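Hydroquinone dioxygenase large subunit (Pseudomonas sp., PDB 4ZXA) forms, with a small subunit, a dioxygenase of the hydroquinone pathway that probably opens the hydroquinone ring at an iron(II) site, occupied here by cadmium. Local coordinates at residues 23-31 / 151-159; 273-284 / 296-304. One frame throughout, in Å; residues are numbered along the deposited sequence.

Contact 1: 23-31 / 151-159; sequences PHAVTGYRS and GSAFGRKNG
Tyr-29 lays its ring along the backbone of 155-157, and this is where the contact is tight. Its hydroxyl donates to Gly-155 O, OH to O 2.7 Å; that oxygen lies at the ring edge, in plane, while the hydroxyl sits above the carbonyl plane of Gly-155, 48° out of it. One ring face is taken by Lys-157, whose backbone N is 3.3 Å from Tyr-29 CZ and whose CB makes a CH-pi contact 4.0 Å from the ring centroid. Lys-157 N itself donates to Thr-27 O, an almost straight bond of 2.9 Å. Gly-28 fits closely against Lys-157, its O 3.2 Å from Lys-157 CB; a side chain at Gly-28 would collide with that CB. With CG anti to the backbone N (chi1 171°), the lysine chain then bends at chi2 and carries NZ away to Asp-135 O.

The looser side is at Val-26, which is exposed: its CG1 lies over one face of the Arg-156 guanidinium, offset toward the rim and 3.6 Å from NH2. The extended arginine chain runs past Val-26 O to Glu-43, which pairs with NE, and to Asn-7 O and Ala-9 O of the small subunit, which take NH1. A phenylalanine in place of Tyr-29 would probably keep the ring against Lys-157 but leave Gly-155 O, and Asn-138 ND2, which also bonds the hydroxyl, without that partner.

Two loops of the N-terminal region, 19-20 to 32-34 and 122-136 to 162-165, are joined by one backbone-to-backbone bond, one tyrosine-to-backbone bond and the packing of Tyr-29 on Lys-157. Both bonds end on main-chain carbonyls, which implies that the join itself depends little on charge, while the charged end of Arg-156 is shared between Glu-43 and the small subunit.

Contact 2: 273-284 / 296-304; sequences WDVGDKDDGNPR and AMPADIRHQ. With CD (cadmium ion), chain I.
His-303 gives one ring face to Trp-273 and its NE2 to the cadmium ion, 2.2 Å away. Trp-273 CZ3 stands 4.0 Å above the imidazole, over its centre, yet the tryptophan six-membered ring and the histidine ring are inclined by 41°. The other ring nitrogen, ND1, makes a weak bond to Met-297 SD, 3.5 Å, which would favour one rotation of the ring. Met-297 bends at chi2 (-75°) to bring CE over a face of the tryptophan five-membered ring, 3.8 Å from Trp-273 CG, a CH-pi contact, with the sulfur lying oblique to the same ring as a Met-aromatic neighbour. His-256, Asn-258 and Glu-262 complete the protein side of the metal site, and 4-hydroxybenzonitrile touches both Trp-273 and His-303.

Strands 270-277 and 301-307 are antiparallel neighbours in a cupin beta-sheet. Asp-274 with Gln-304 and Gly-276 with Arg-302 form hydrogen-bonded pairs; Val-275 with His-303, between them, is non-hydrogen-bonded. On the histidine's side of the sheet Val-275 CG1 packs 3.7 Å from Ile-301 CB, while Tyr-35 of the small subunit packs on Val-275.

Toward the 278-282 turn, the Arg-302 guanidinium has Gly-281 CA over one face, and Arg-302 CD lies 3.3 Å from Asp-277 O. Lys-278, bent at chi3, sends NZ to Ala-299 O, 3.1 Å and in the carbonyl plane; Asn-258 O is its second acceptor. Arg-284 NH2 reaches Asp-300 OD2 across a long salt bridge of 3.8 Å, guanidinium and carboxylate planes 77° apart.

Overall arrangement
From the N terminus, the chain leaves strand 19-20 through 23-31, passes the strands between 32-34 and 55-62, helix 63-75, the strands between 82-84 and 116-121, and helix 122-136, and returns at 151-159, where contact 1 closes a loop of 119 residues. Those strands from 82-84 to 116-121 lie in the sheet that also holds 270-277 and 301-307. Contact 2 opens later: strand 270-277 turns into 283-290, and the chain comes back through 293-297 to 301-307, a closure over 11 residues. The two are in series, neither nested nor crossed, with nearest atoms about 16 Å apart. Both touch the small subunit and a second copy of this protein.

Contact 1: 23-31 / 151-159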
# COMPACT_ATOMS: atom_id res chain seq x y z
N PRO E 23 -11.08 -14.10 -22.15
CA PRO E 23 -11.60 -13.22 -21.10
C PRO E 23 -12.36 -14.09 -20.10
O PRO E 23 -13.06 -15.01 -20.51
CB PRO E 23 -12.59 -12.33 -21.84
CG PRO E 23 -12.16 -12.37 -23.28
CD PRO E 23 -11.55 -13.72 -23.50
N HIS E 24 -12.21 -13.79 -18.81
CA HIS E 24 -12.89 -14.56 -17.78
C HIS E 24 -14.37 -14.19 -17.78
O HIS E 24 -14.71 -13.01 -17.91
CB HIS E 24 -12.24 -14.28 -16.43
CG HIS E 24 -12.95 -14.90 -15.27
ND1 HIS E 24 -14.13 -14.40 -14.77
CD2 HIS E 24 -12.62 -15.96 -14.49
CE1 HIS E 24 -14.51 -15.14 -13.74
NE2 HIS E 24 -13.61 -16.09 -13.55
N ALA E 25 -15.24 -15.19 -17.62
CA ALA E 25 -16.69 -14.99 -17.73
C ALA E 25 -17.25 -13.90 -16.82
O ALA E 25 -18.13 -13.13 -17.22
CB ALA E 25 -17.43 -16.31 -17.48
N VAL E 26 -16.74 -13.82 -15.60
CA VAL E 26 -17.24 -12.82 -14.66
C VAL E 26 -16.47 -11.50 -14.74
O VAL E 26 -17.07 -10.43 -14.93
CB VAL E 26 -17.21 -13.35 -13.20
CG1 VAL E 26 -17.92 -12.37 -12.26
CG2 VAL E 26 -17.85 -14.73 -13.12
N THR E 27 -15.14 -11.57 -14.60
CA THR E 27 -14.34 -10.37 -14.41
C THR E 27 -14.09 -9.64 -15.72
O THR E 27 -13.97 -8.41 -15.73
CB THR E 27 -12.98 -10.66 -13.75
OG1 THR E 27 -12.12 -11.31 -14.68
CG2 THR E 27 -13.17 -11.54 -12.52
N GLY E 28 -14.00 -10.39 -16.81
CA GLY E 28 -13.77 -9.81 -18.12
C GLY E 28 -12.30 -9.72 -18.48
O GLY E 28 -11.94 -9.20 -19.54
N TYR E 29 -11.44 -10.25 -17.62
CA TYR E 29 -10.00 -10.16 -17.84
C TYR E 29 -9.41 -11.51 -18.24
O TYR E 29 -9.94 -12.56 -17.90
CB TYR E 29 -9.27 -9.66 -16.58
CG TYR E 29 -9.72 -8.32 -16.04
CD1 TYR E 29 -9.49 -7.14 -16.75
CD2 TYR E 29 -10.34 -8.22 -14.79
CE1 TYR E 29 -9.89 -5.91 -16.25
CE2 TYR E 29 -10.73 -6.99 -14.29
CZ TYR E 29 -10.50 -5.84 -15.02
OH TYR E 29 -10.91 -4.62 -14.52
N ARG E 30 -8.29 -11.46 -18.95
CA ARG E 30 -7.53 -12.64 -19.32
C ARG E 30 -6.45 -12.94 -18.30
O ARG E 30 -5.79 -12.04 -17.80
CB ARG E 30 -6.84 -12.40 -20.66
CG ARG E 30 -7.73 -11.94 -21.80
CD ARG E 30 -6.90 -11.67 -23.04
NE ARG E 30 -7.73 -11.34 -24.19
CZ ARG E 30 -8.25 -12.25 -25.01
NH1 ARG E 30 -8.02 -13.54 -24.80
NH2 ARG E 30 -9.00 -11.87 -26.03
N SER E 31 -6.23 -14.20 -17.99
CA SER E 31 -5.07 -14.58 -17.20
C SER E 31 -3.90 -14.79 -18.15
O SER E 31 -4.10 -14.99 -19.33
CB SER E 31 -5.34 -15.85 -16.39
OG SER E 31 -5.69 -16.92 -17.25
N GLY E 151 -8.74 8.08 -12.67
CA GLY E 151 -9.82 7.34 -12.04
C GLY E 151 -9.36 6.05 -11.36
O GLY E 151 -8.22 5.93 -10.89
N SER E 152 -10.25 5.06 -11.34
CA SER E 152 -10.02 3.82 -10.62
C SER E 152 -9.50 2.70 -11.53
O SER E 152 -9.91 2.59 -12.69
CB SER E 152 -11.31 3.37 -9.94
OG SER E 152 -11.13 2.16 -9.21
N ALA E 153 -8.62 1.86 -11.00
CA ALA E 153 -8.23 0.65 -11.72
C ALA E 153 -9.13 -0.52 -11.32
O ALA E 153 -8.95 -1.64 -11.80
CB ALA E 153 -6.78 0.30 -11.46
N PHE E 154 -10.08 -0.24 -10.43
CA PHE E 154 -10.88 -1.31 -9.83
C PHE E 154 -12.13 -1.64 -10.64
O PHE E 154 -12.67 -0.81 -11.36
CB PHE E 154 -11.25 -0.95 -8.39
CG PHE E 154 -10.07 -0.89 -7.46
CD1 PHE E 154 -9.03 -1.81 -7.55
CD2 PHE E 154 -10.00 0.10 -6.48
CE1 PHE E 154 -7.94 -1.75 -6.68
CE2 PHE E 154 -8.91 0.17 -5.62
CZ PHE E 154 -7.88 -0.76 -5.71
N GLY E 155 -12.58 -2.89 -10.51
CA GLY E 155 -13.83 -3.33 -11.09
C GLY E 155 -13.62 -4.33 -12.21
O GLY E 155 -12.53 -4.90 -12.35
N ARG E 156 -14.64 -4.54 -13.01
CA ARG E 156 -14.54 -5.49 -14.10
C ARG E 156 -13.98 -4.83 -15.37
O ARG E 156 -13.95 -3.59 -15.48
CB ARG E 156 -15.90 -6.15 -14.32
CG ARG E 156 -16.34 -6.90 -13.08
CD ARG E 156 -17.70 -7.55 -13.21
NE ARG E 156 -18.02 -8.35 -12.03
CZ ARG E 156 -19.24 -8.79 -11.73
NH1 ARG E 156 -20.26 -8.50 -12.53
NH2 ARG E 156 -19.43 -9.52 -10.64
N LYS E 157 -13.50 -5.65 -16.29
CA LYS E 157 -12.92 -5.10 -17.51
C LYS E 157 -13.84 -4.06 -18.11
O LYS E 157 -15.06 -4.22 -18.12
CB LYS E 157 -12.66 -6.21 -18.53
CG LYS E 157 -12.24 -5.67 -19.89
CD LYS E 157 -10.88 -5.01 -19.87
CE LYS E 157 -10.50 -4.60 -21.27
NZ LYS E 157 -9.05 -4.47 -21.48
N ASN E 158 -13.27 -2.97 -18.59
CA ASN E 158 -14.10 -1.86 -19.02
C ASN E 158 -13.39 -0.90 -19.97
O ASN E 158 -13.02 0.22 -19.59
CB ASN E 158 -14.65 -1.13 -17.81
CG ASN E 158 -15.69 -0.10 -18.19
OD1 ASN E 158 -15.67 0.41 -19.31
ND2 ASN E 158 -16.61 0.20 -17.28
N GLY E 159 -13.23 -1.34 -21.21
CA GLY E 159 -12.53 -0.55 -22.20
C GLY E 159 -11.02 -0.69 -22.11
O GLY E 159 -10.48 -1.52 -21.37

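Contact 2: 273-284 / 296-304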
# COMPACT_ATOMS: atom_id res chain seq x y z
N TRP E 273 13.33 10.24 0.44
CA TRP E 273 13.78 8.90 0.11
C TRP E 273 14.03 8.01 1.33
O TRP E 273 14.81 8.35 2.21
CB TRP E 273 15.04 8.97 -0.76
CG TRP E 273 14.77 9.55 -2.11
CD1 TRP E 273 14.85 10.86 -2.46
CD2 TRP E 273 14.38 8.84 -3.30
NE1 TRP E 273 14.54 11.01 -3.79
CE2 TRP E 273 14.25 9.79 -4.33
CE3 TRP E 273 14.14 7.49 -3.59
CZ2 TRP E 273 13.88 9.44 -5.63
CZ3 TRP E 273 13.77 7.14 -4.88
CH2 TRP E 273 13.64 8.11 -5.88
N ASP E 274 13.33 6.87 1.38
CA ASP E 274 13.67 5.80 2.32
C ASP E 274 14.84 5.04 1.73
O ASP E 274 14.75 4.54 0.61
CB ASP E 274 12.51 4.81 2.45
CG ASP E 274 11.78 4.94 3.77
OD1 ASP E 274 11.77 6.05 4.37
OD2 ASP E 274 11.20 3.92 4.22
N VAL E 275 15.94 4.93 2.46
CA VAL E 275 17.08 4.22 1.94
C VAL E 275 17.47 3.07 2.83
O VAL E 275 17.73 3.26 4.01
CB VAL E 275 18.28 5.14 1.73
CG1 VAL E 275 19.48 4.35 1.21
CG2 VAL E 275 17.90 6.29 0.79
N GLY E 276 17.50 1.88 2.25
CA GLY E 276 17.83 0.69 3.01
C GLY E 276 18.80 -0.27 2.34
O GLY E 276 19.29 -0.05 1.23
N ASP E 277 19.05 -1.37 3.04
CA ASP E 277 19.94 -2.42 2.59
C ASP E 277 19.35 -3.23 1.43
O ASP E 277 18.20 -3.66 1.49
CB ASP E 277 20.25 -3.36 3.75
CG ASP E 277 21.71 -3.34 4.12
OD1 ASP E 277 22.54 -3.64 3.23
OD2 ASP E 277 22.01 -3.03 5.30
N LYS E 278 20.13 -3.38 0.37
CA LYS E 278 19.67 -4.08 -0.82
C LYS E 278 19.20 -5.47 -0.44
O LYS E 278 18.18 -5.95 -0.93
CB LYS E 278 20.79 -4.16 -1.86
CG LYS E 278 20.34 -3.85 -3.27
CD LYS E 278 21.52 -3.47 -4.15
CE LYS E 278 22.56 -4.58 -4.21
NZ LYS E 278 23.65 -4.30 -5.19
N ASP E 279 19.94 -6.14 0.43
CA ASP E 279 19.54 -7.48 0.84
C ASP E 279 18.82 -7.53 2.19
O ASP E 279 17.75 -8.12 2.30
CB ASP E 279 20.75 -8.41 0.84
CG ASP E 279 21.58 -8.28 -0.43
OD1 ASP E 279 22.67 -7.67 -0.37
OD2 ASP E 279 21.14 -8.78 -1.48
N ASP E 280 19.40 -6.90 3.21
CA ASP E 280 18.81 -6.91 4.55
C ASP E 280 17.46 -6.22 4.68
O ASP E 280 16.57 -6.71 5.37
CB ASP E 280 19.78 -6.27 5.56
CG ASP E 280 21.20 -6.75 5.39
OD1 ASP E 280 22.08 -6.25 6.12
OD2 ASP E 280 21.44 -7.61 4.52
N GLY E 281 17.33 -5.08 4.02
CA GLY E 281 16.13 -4.26 4.12
C GLY E 281 16.32 -3.32 5.30
O GLY E 281 15.50 -2.45 5.56
N ASN E 282 17.43 -3.51 6.00
CA ASN E 282 17.78 -2.70 7.16
C ASN E 282 17.90 -1.23 6.78
O ASN E 282 18.51 -0.89 5.77
CB ASN E 282 19.06 -3.25 7.81
CG ASN E 282 19.97 -2.15 8.33
OD1 ASN E 282 19.84 -1.70 9.47
ND2 ASN E 282 20.93 -1.74 7.50
N PRO E 283 17.32 -0.35 7.58
CA PRO E 283 17.34 1.08 7.30
C PRO E 283 18.78 1.61 7.31
O PRO E 283 19.56 1.27 8.21
CB PRO E 283 16.54 1.69 8.46
CG PRO E 283 15.91 0.54 9.16
CD PRO E 283 16.73 -0.65 8.90
N ARG E 284 19.12 2.43 6.32
CA ARG E 284 20.41 3.09 6.29
C ARG E 284 20.25 4.59 6.49
O ARG E 284 20.99 5.23 7.24
CB ARG E 284 21.12 2.80 4.97
CG ARG E 284 21.48 1.33 4.81
CD ARG E 284 22.64 0.96 5.72
NE ARG E 284 23.90 0.88 4.98
CZ ARG E 284 24.19 -0.11 4.13
NH1 ARG E 284 23.31 -1.09 3.93
NH2 ARG E 284 25.35 -0.12 3.48
N ALA E 296 24.06 11.44 -4.21
CA ALA E 296 24.47 10.18 -4.84
C ALA E 296 23.77 9.03 -4.11
O ALA E 296 23.90 8.87 -2.90
CB ALA E 296 25.99 10.02 -4.78
N MET E 297 23.00 8.24 -4.85
CA MET E 297 22.44 7.02 -4.30
C MET E 297 23.37 5.83 -4.61
O MET E 297 23.57 5.48 -5.77
CB MET E 297 21.01 6.80 -4.84
CG MET E 297 20.01 7.89 -4.41
SD MET E 297 19.51 7.71 -2.67
CE MET E 297 18.56 9.22 -2.41
N PRO E 298 23.96 5.24 -3.57
CA PRO E 298 25.00 4.22 -3.75
C PRO E 298 24.50 2.95 -4.44
O PRO E 298 23.29 2.68 -4.52
CB PRO E 298 25.44 3.89 -2.31
CG PRO E 298 24.90 5.02 -1.46
CD PRO E 298 23.66 5.49 -2.15
N ALA E 299 25.46 2.16 -4.91
CA ALA E 299 25.15 0.98 -5.70
C ALA E 299 24.67 -0.19 -4.84
O ALA E 299 24.25 -1.22 -5.38
CB ALA E 299 26.35 0.58 -6.50
N ASP E 300 24.73 -0.05 -3.51
CA ASP E 300 24.44 -1.18 -2.62
C ASP E 300 23.21 -0.98 -1.74
O ASP E 300 23.06 -1.63 -0.71
CB ASP E 300 25.67 -1.53 -1.76
CG ASP E 300 26.12 -0.36 -0.88
OD1 ASP E 300 25.69 0.80 -1.11
OD2 ASP E 300 26.92 -0.61 0.06
N ILE E 301 22.33 -0.07 -2.13
CA ILE E 301 21.13 0.17 -1.36
C ILE E 301 19.90 -0.02 -2.24
O ILE E 301 20.01 -0.18 -3.45
CB ILE E 301 21.12 1.59 -0.67
CG1 ILE E 301 21.41 2.72 -1.68
CG2 ILE E 301 22.14 1.66 0.47
CD1 ILE E 301 20.24 3.08 -2.57
N ARG E 302 18.75 -0.02 -1.60
CA ARG E 302 17.48 0.07 -2.31
C ARG E 302 16.74 1.26 -1.70
O ARG E 302 17.03 1.68 -0.57
CB ARG E 302 16.66 -1.20 -2.11
CG ARG E 302 16.27 -1.40 -0.67
CD ARG E 302 15.67 -2.76 -0.45
NE ARG E 302 14.44 -2.66 0.33
CZ ARG E 302 13.80 -3.69 0.87
NH1 ARG E 302 14.29 -4.93 0.72
NH2 ARG E 302 12.68 -3.50 1.56
N HIS E 303 15.78 1.82 -2.44
CA HIS E 303 15.16 3.05 -2.00
C HIS E 303 13.82 3.29 -2.69
O HIS E 303 13.51 2.63 -3.67
CB HIS E 303 16.11 4.23 -2.23
CG HIS E 303 16.54 4.37 -3.67
ND1 HIS E 303 17.46 5.31 -4.07
CD2 HIS E 303 16.16 3.70 -4.77
CE1 HIS E 303 17.63 5.21 -5.38
NE2 HIS E 303 16.85 4.25 -5.82
N GLN E 304 13.03 4.22 -2.16
CA GLN E 304 11.73 4.55 -2.72
C GLN E 304 11.48 5.99 -2.35
O GLN E 304 11.89 6.43 -1.27
CB GLN E 304 10.64 3.62 -2.14
CG GLN E 304 9.28 3.75 -2.81
CD GLN E 304 8.29 2.66 -2.39
OE1 GLN E 304 8.33 2.15 -1.27
NE2 GLN E 304 7.39 2.30 -3.30
CD CD I . 17.56 3.60 -7.82
O HOH W 1 9.54 3.32 1.66
O HOH W 2 16.13 -6.48 0.28